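Long-range contacts in putative uncharacterized protein (Emericella nidulans, PDB 3PGB), which is a copper amine oxidase that probably uses a copper ion and a topaquinone cofactor to oxidise primary amines: residues Ile234-Met239 with Ser262-Arg267; Arg178-Asp183 with Asn663-His668. One frame throughout, in Å; residues are numbered along the deposited sequence.

In the fold
Along the chain the segments come in the order 178-183, 234-239, 262-267, 663-668, so the strand pairing of interaction 1 is made wholly between the two halves of interaction 2. Interaction 1 joins neighbouring strands 235-242 and 255-263 of a five-stranded antiparallel sheet near the surface. Interaction 2 ties the loop between strand 176-178 and helix 186-198 to a loop of the copper amine oxidase enzyme domain. Their centres are about 12 Å apart. Loop 178-183, part of interaction 2, also touches interaction 1: Asp183 forms a salt bridge with Arg267, Val180 packs on Ile234, and Glu181 makes a weak, long ion pair with Arg236. One loop thus connects the small sheet with the enzyme domain.

Interaction 1 (Ile234-Met239 with Ser262-Arg267); sequences IIRWDM and SDVTGR. With MAN (alpha-D-mannopyranose), chain B.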
loop_
_atom_site.group_PDB
_atom_site.type_symbol
_atom_site.label_atom_id
_atom_site.label_comp_id
_atom_site.label_asym_id
_atom_site.label_seq_id
_atom_site.Cartn_x
_atom_site.Cartn_y
_atom_site.Cartn_z
ATOM N N ILE A 234 6.247 38.104 20.665
ATOM C CA ILE A 234 5.491 37.432 19.613
ATOM C C ILE A 234 5.885 38.046 18.278
ATOM O O ILE A 234 5.626 39.226 18.038
ATOM C CB ILE A 234 3.976 37.562 19.837
ATOM C CG1 ILE A 234 3.537 36.646 20.989
ATOM C CG2 ILE A 234 3.213 37.203 18.567
ATOM C CD1 ILE A 234 2.202 37.034 21.604
ATOM N N ILE A 235 6.510 37.242 17.417
ATOM C CA ILE A 235 7.120 37.748 16.183
ATOM C C ILE A 235 6.512 37.110 14.934
ATOM O O ILE A 235 6.219 35.917 14.908
ATOM C CB ILE A 235 8.667 37.545 16.198
ATOM C CG1 ILE A 235 9.326 38.554 17.150
ATOM C CG2 ILE A 235 9.256 37.691 14.806
ATOM C CD1 ILE A 235 10.843 38.426 17.248
ATOM N N ARG A 236 6.344 37.937 13.906
ATOM C CA ARG A 236 5.761 37.554 12.629
ATOM C C ARG A 236 6.824 37.591 11.541
ATOM O O ARG A 236 7.710 38.437 11.570
ATOM C CB ARG A 236 4.690 38.565 12.216
ATOM C CG ARG A 236 3.262 38.276 12.645
ATOM C CD ARG A 236 2.312 38.723 11.549
ATOM N NE ARG A 236 0.929 38.384 11.845
ATOM C CZ ARG A 236 0.001 38.091 10.933
ATOM N NH1 ARG A 236 0.285 38.076 9.630
ATOM N NH2 ARG A 236 -1.230 37.792 11.334
ATOM N N TRP A 237 6.713 36.678 10.582
ATOM C CA TRP A 237 7.404 36.767 9.299
ATOM C C TRP A 237 6.325 36.647 8.229
ATOM O O TRP A 237 5.612 35.644 8.184
ATOM C CB TRP A 237 8.403 35.623 9.132
ATOM C CG TRP A 237 9.820 35.937 9.527
ATOM C CD1 TRP A 237 10.492 35.469 10.619
ATOM C CD2 TRP A 237 10.749 36.757 8.808
ATOM N NE1 TRP A 237 11.771 35.951 10.630
ATOM C CE2 TRP A 237 11.960 36.744 9.531
ATOM C CE3 TRP A 237 10.673 37.508 7.628
ATOM C CZ2 TRP A 237 13.086 37.455 9.114
ATOM C CZ3 TRP A 237 11.795 38.218 7.215
ATOM C CH2 TRP A 237 12.985 38.183 7.957
ATOM N N ASP A 238 6.195 37.659 7.378
ATOM C CA ASP A 238 5.164 37.661 6.344
ATOM C C ASP A 238 5.758 37.834 4.957
ATOM O O ASP A 238 6.882 38.311 4.800
ATOM C CB ASP A 238 4.146 38.768 6.606
ATOM C CG ASP A 238 3.406 38.577 7.911
ATOM O OD1 ASP A 238 2.577 37.652 7.996
ATOM O OD2 ASP A 238 3.651 39.355 8.853
ATOM N N MET A 239 4.973 37.457 3.956
ATOM C CA MET A 239 5.405 37.465 2.564
ATOM C C MET A 239 4.293 38.038 1.694
ATOM O O MET A 239 3.115 37.907 2.022
ATOM C CB MET A 239 5.708 36.034 2.135
ATOM C CG MET A 239 6.463 35.885 0.836
ATOM S SD MET A 239 6.397 34.162 0.298
ATOM C CE MET A 239 7.748 34.118 -0.850
ATOM N N SER A 262 8.286 41.250 11.868
ATOM C CA SER A 262 7.585 42.192 12.746
ATOM C C SER A 262 7.525 41.685 14.183
ATOM O O SER A 262 7.197 40.525 14.420
ATOM C CB SER A 262 6.152 42.413 12.250
ATOM O OG SER A 262 6.115 42.891 10.909
ATOM N N ASP A 263 7.855 42.553 15.139
ATOM C CA ASP A 263 7.574 42.274 16.546
ATOM C C ASP A 263 6.186 42.829 16.840
ATOM O O ASP A 263 6.004 44.047 16.902
ATOM C CB ASP A 263 8.627 42.906 17.472
ATOM C CG ASP A 263 8.425 42.529 18.944
ATOM O OD1 ASP A 263 7.283 42.595 19.441
ATOM O OD2 ASP A 263 9.418 42.180 19.615
ATOM N N VAL A 264 5.217 41.931 17.003
ATOM C CA VAL A 264 3.832 42.314 17.271
ATOM C C VAL A 264 3.419 41.960 18.706
ATOM O O VAL A 264 2.282 41.568 18.958
ATOM C CB VAL A 264 2.870 41.662 16.245
ATOM C CG1 VAL A 264 1.441 42.115 16.485
ATOM C CG2 VAL A 264 3.285 42.022 14.815
ATOM N N THR A 265 4.346 42.121 19.649
ATOM C CA THR A 265 4.070 41.831 21.052
ATOM C C THR A 265 3.128 42.887 21.621
ATOM O O THR A 265 3.336 44.092 21.433
ATOM C CB THR A 265 5.362 41.793 21.896
ATOM O OG1 THR A 265 6.378 41.061 21.198
ATOM C CG2 THR A 265 5.104 41.135 23.249
ATOM N N GLY A 266 2.086 42.423 22.309
ATOM C CA GLY A 266 1.065 43.305 22.862
ATOM C C GLY A 266 0.023 43.676 21.831
ATOM O O GLY A 266 0.149 43.328 20.654
ATOM N N ARG A 267 -1.006 44.391 22.283
ATOM C CA ARG A 267 -2.135 44.788 21.436
ATOM C C ARG A 267 -2.149 46.283 21.096
ATOM O O ARG A 267 -3.171 46.801 20.636
ATOM C CB ARG A 267 -3.455 44.438 22.124
ATOM C CG ARG A 267 -3.562 43.013 22.635
ATOM C CD ARG A 267 -4.988 42.706 23.056
ATOM N NE ARG A 267 -5.899 42.731 21.913
ATOM C CZ ARG A 267 -7.208 42.495 21.970
ATOM N NH1 ARG A 267 -7.805 42.206 23.118
ATOM N NH2 ARG A 267 -7.927 42.546 20.858
HETATM C C1 MAN B . -6.689 51.150 23.024
HETATM C C2 MAN B . -5.710 50.906 21.884
HETATM C C3 MAN B . -5.195 49.468 21.976
HETATM C C4 MAN B . -4.580 49.238 23.346
HETATM C C5 MAN B . -5.606 49.533 24.434
HETATM C C6 MAN B . -4.959 49.377 25.808
HETATM O O2 MAN B . -4.665 51.850 21.941
HETATM O O3 MAN B . -4.267 49.179 20.954
HETATM O O4 MAN B . -4.151 47.903 23.446
HETATM O O5 MAN B . -6.104 50.850 24.284
HETATM O O6 MAN B . -5.850 49.738 26.837
HETATM O O HOH W 1 5.778 40.583 9.809
#
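Arg236 and Ser262 exchange backbone bonds in both directions, Arg236 N to Ser262 O at 2.8 Å and Ser262 N to Arg236 O at 2.9 Å, as an antiparallel hydrogen-bonded pair. Their CB atoms lie 4.1 Å apart on the same face of the sheet. Ile235 and Asp263, the neighbouring non-hydrogen-bonded pair, turn to the other face, where Ile235 CG2 packs against Ser262 O at 3.5 Å.

Beyond the last bridge Val264 N reaches Ile234 O at 2.9 Å, and then a side chain takes over from the backbone: Ile234 N donates to Thr265 OG1 at 3.0 Å, nearly straight at 166°. That hydroxyl lies beside its own backbone N (chi1 -44°) and donates in turn to Asp263 OD1, which also accepts from Thr265 N in an Asx turn.

Further out, the Arg236 chain, bent at chi2 (-144°), runs along its own strand, where NH1 meets Asp238 OD1 at 2.8 Å in a salt bridge. A water links Asp238 OD2 to Ser262 OG, which also bonds to Trp191 on helix 186-198. At the far end Arg267 O accepts from O3 of a glycan mannose. This is an antiparallel strand pair, in which strand 255-263 runs out into an Asx turn, within the five-stranded sheet spanning 219-284.

Interaction 2 (Arg178-Asp183 with Asn663-His668); sequences RNVEPD and NSQDIH
Gln665 OE1 is gripped from two directions. Val180 N donates to it at 2.9 Å, coming from above the amide plane, 39° out, and not along a lone pair. A water donates at 2.7 Å and gives its other proton to Asn179 OD1. Val180 CG1 also presses on the oxygen, 3.3 Å from OE1. The other end of the amide is held as well: Gln665 NE2 donates to Ser664 OG at 3.0 Å, nearly in the amide plane, and to a second water that is bound to Glu181 OE1. With both ends engaged, the rotation of the amide is well defined. Gln665 CB lies 3.2 Å from Arg178 O, and the bend at chi2 turns the amide toward Val180.

Asn179 lies alongside Gln665, pointing the same way, with the two amide planes 63° apart. Its OD1 accepts from Glu181 N, closing an Asx turn, while ND2 bonds to Asn137. Phe146 on strand 145-152 packs against both side chains. The contact is a loop-to-loop join: on one side the end of strand 176-178 and the loop that follows it, on the other a short 3-10 turn around Ser664 in the enzyme domain.

From an extended side chain, Arg178 NE donates to Gln665 O at 2.8 Å and 160°, lying in the carbonyl plane, with the oxygen at the guanidinium edge. Val180 CG2 sits over one face of that group, offset toward its rim. Arg178 NH2 goes to Gln229 OE1, and Gln229 also bonds to Ser664 O and Ile667 N, so that one side chain joins Arg178 to the turn. Asp666 OD2 is 4.3 Å from Arg178 NE, well out of the guanidinium plane; its salt bridge is with Arg171, and a water connects it to Arg178 N.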
loop_
_atom_site.group_PDB
_atom_site.type_symbol
_atom_site.label_atom_id
_atom_site.label_comp_id
_atom_site.label_asym_id
_atom_site.label_seq_id
_atom_site.Cartn_x
_atom_site.Cartn_y
_atom_site.Cartn_z
ATOM N N ARG A 178 -3.203 31.461 26.329
ATOM C CA ARG A 178 -3.233 32.773 25.703
ATOM C C ARG A 178 -3.741 32.687 24.271
ATOM O O ARG A 178 -3.665 31.631 23.636
ATOM C CB ARG A 178 -1.846 33.419 25.719
ATOM C CG ARG A 178 -0.815 32.724 24.857
ATOM C CD ARG A 178 0.482 33.477 24.889
ATOM N NE ARG A 178 1.525 32.817 24.116
ATOM C CZ ARG A 178 2.769 33.272 23.994
ATOM N NH1 ARG A 178 3.142 34.399 24.596
ATOM N NH2 ARG A 178 3.648 32.599 23.268
ATOM N N ASN A 179 -4.267 33.802 23.778
ATOM C CA ASN A 179 -4.647 33.934 22.382
ATOM C C ASN A 179 -3.581 34.791 21.711
ATOM O O ASN A 179 -3.509 36.003 21.934
ATOM C CB ASN A 179 -6.038 34.570 22.269
ATOM C CG ASN A 179 -6.519 34.704 20.828
ATOM O OD1 ASN A 179 -5.746 34.572 19.879
ATOM N ND2 ASN A 179 -7.804 34.973 20.667
ATOM N N VAL A 180 -2.745 34.151 20.899
ATOM C CA VAL A 180 -1.560 34.800 20.333
ATOM C C VAL A 180 -1.869 35.612 19.064
ATOM O O VAL A 180 -1.007 36.345 18.576
ATOM C CB VAL A 180 -0.431 33.752 20.061
ATOM C CG1 VAL A 180 -0.561 33.136 18.664
ATOM C CG2 VAL A 180 0.929 34.386 20.236
ATOM N N GLU A 181 -3.091 35.480 18.541
ATOM C CA GLU A 181 -3.540 36.265 17.386
ATOM C C GLU A 181 -4.888 36.942 17.643
ATOM O O GLU A 181 -5.871 36.647 16.966
ATOM C CB GLU A 181 -3.624 35.378 16.140
ATOM C CG GLU A 181 -2.291 34.734 15.762
ATOM C CD GLU A 181 -2.228 34.293 14.307
ATOM O OE1 GLU A 181 -2.033 33.082 14.066
ATOM O OE2 GLU A 181 -2.368 35.160 13.411
ATOM N N PRO A 182 -4.934 37.869 18.616
ATOM C CA PRO A 182 -6.185 38.527 18.979
ATOM C C PRO A 182 -6.555 39.715 18.101
ATOM O O PRO A 182 -7.687 40.196 18.181
ATOM C CB PRO A 182 -5.908 39.019 20.395
ATOM C CG PRO A 182 -4.462 39.329 20.391
ATOM C CD PRO A 182 -3.810 38.369 19.427
ATOM N N ASP A 183 -5.620 40.187 17.280
ATOM C CA ASP A 183 -5.821 41.416 16.507
ATOM C C ASP A 183 -5.764 41.166 15.001
ATOM O O ASP A 183 -5.104 41.896 14.269
ATOM C CB ASP A 183 -4.767 42.451 16.909
ATOM C CG ASP A 183 -4.820 42.790 18.381
ATOM O OD1 ASP A 183 -5.820 43.394 18.820
ATOM O OD2 ASP A 183 -3.858 42.451 19.101
ATOM N N ASN A 663 -2.423 24.370 21.050
ATOM C CA ASN A 663 -1.004 24.120 21.344
ATOM C C ASN A 663 -0.135 25.174 20.632
ATOM O O ASN A 663 0.872 25.628 21.166
ATOM C CB ASN A 663 -0.568 22.704 20.919
ATOM C CG ASN A 663 -0.959 21.606 21.933
ATOM O OD1 ASN A 663 -1.606 21.857 22.953
ATOM N ND2 ASN A 663 -0.556 20.377 21.635
ATOM N N SER A 664 -0.547 25.566 19.430
ATOM C CA SER A 664 0.133 26.596 18.640
ATOM C C SER A 664 0.183 27.981 19.297
ATOM O O SER A 664 0.979 28.826 18.901
ATOM C CB SER A 664 -0.581 26.749 17.298
ATOM O OG SER A 664 -1.912 27.193 17.496
ATOM N N GLN A 665 -0.690 28.223 20.269
ATOM C CA GLN A 665 -0.768 29.529 20.918
ATOM C C GLN A 665 0.308 29.701 21.983
ATOM O O GLN A 665 0.652 30.826 22.337
ATOM C CB GLN A 665 -2.159 29.750 21.527
ATOM C CG GLN A 665 -3.299 29.655 20.521
ATOM C CD GLN A 665 -3.119 30.585 19.338
ATOM O OE1 GLN A 665 -3.487 31.762 19.398
ATOM N NE2 GLN A 665 -2.548 30.059 18.248
ATOM N N ASP A 666 0.842 28.586 22.478
ATOM C CA ASP A 666 1.863 28.615 23.522
ATOM C C ASP A 666 2.775 27.383 23.394
ATOM O O ASP A 666 2.696 26.432 24.177
ATOM C CB ASP A 666 1.182 28.681 24.893
ATOM C CG ASP A 666 2.105 29.171 25.991
ATOM O OD1 ASP A 666 3.338 29.063 25.841
ATOM O OD2 ASP A 666 1.583 29.660 27.016
ATOM N N ILE A 667 3.653 27.424 22.399
ATOM C CA ILE A 667 4.461 26.259 22.048
ATOM C C ILE A 667 5.463 25.865 23.138
ATOM O O ILE A 667 5.911 24.720 23.182
ATOM C CB ILE A 667 5.177 26.444 20.684
ATOM C CG1 ILE A 667 6.279 27.503 20.759
ATOM C CG2 ILE A 667 4.161 26.801 19.595
ATOM C CD1 ILE A 667 6.820 27.916 19.390
ATOM N N HIS A 668 5.796 26.802 24.021
ATOM C CA HIS A 668 6.669 26.508 25.163
ATOM C C HIS A 668 5.911 25.944 26.371
ATOM O O HIS A 668 6.522 25.366 27.265
ATOM C CB HIS A 668 7.459 27.755 25.562
ATOM C CG HIS A 668 8.521 28.128 24.574
ATOM N ND1 HIS A 668 9.752 27.508 24.534
ATOM C CD2 HIS A 668 8.530 29.049 23.580
ATOM C CE1 HIS A 668 10.476 28.036 23.562
ATOM N NE2 HIS A 668 9.760 28.977 22.970
HETATM O O HOH W 2 -0.660 30.955 28.070
HETATM O O HOH W 3 -5.513 32.535 17.869
HETATM O O HOH W 4 -1.794 31.089 15.890
#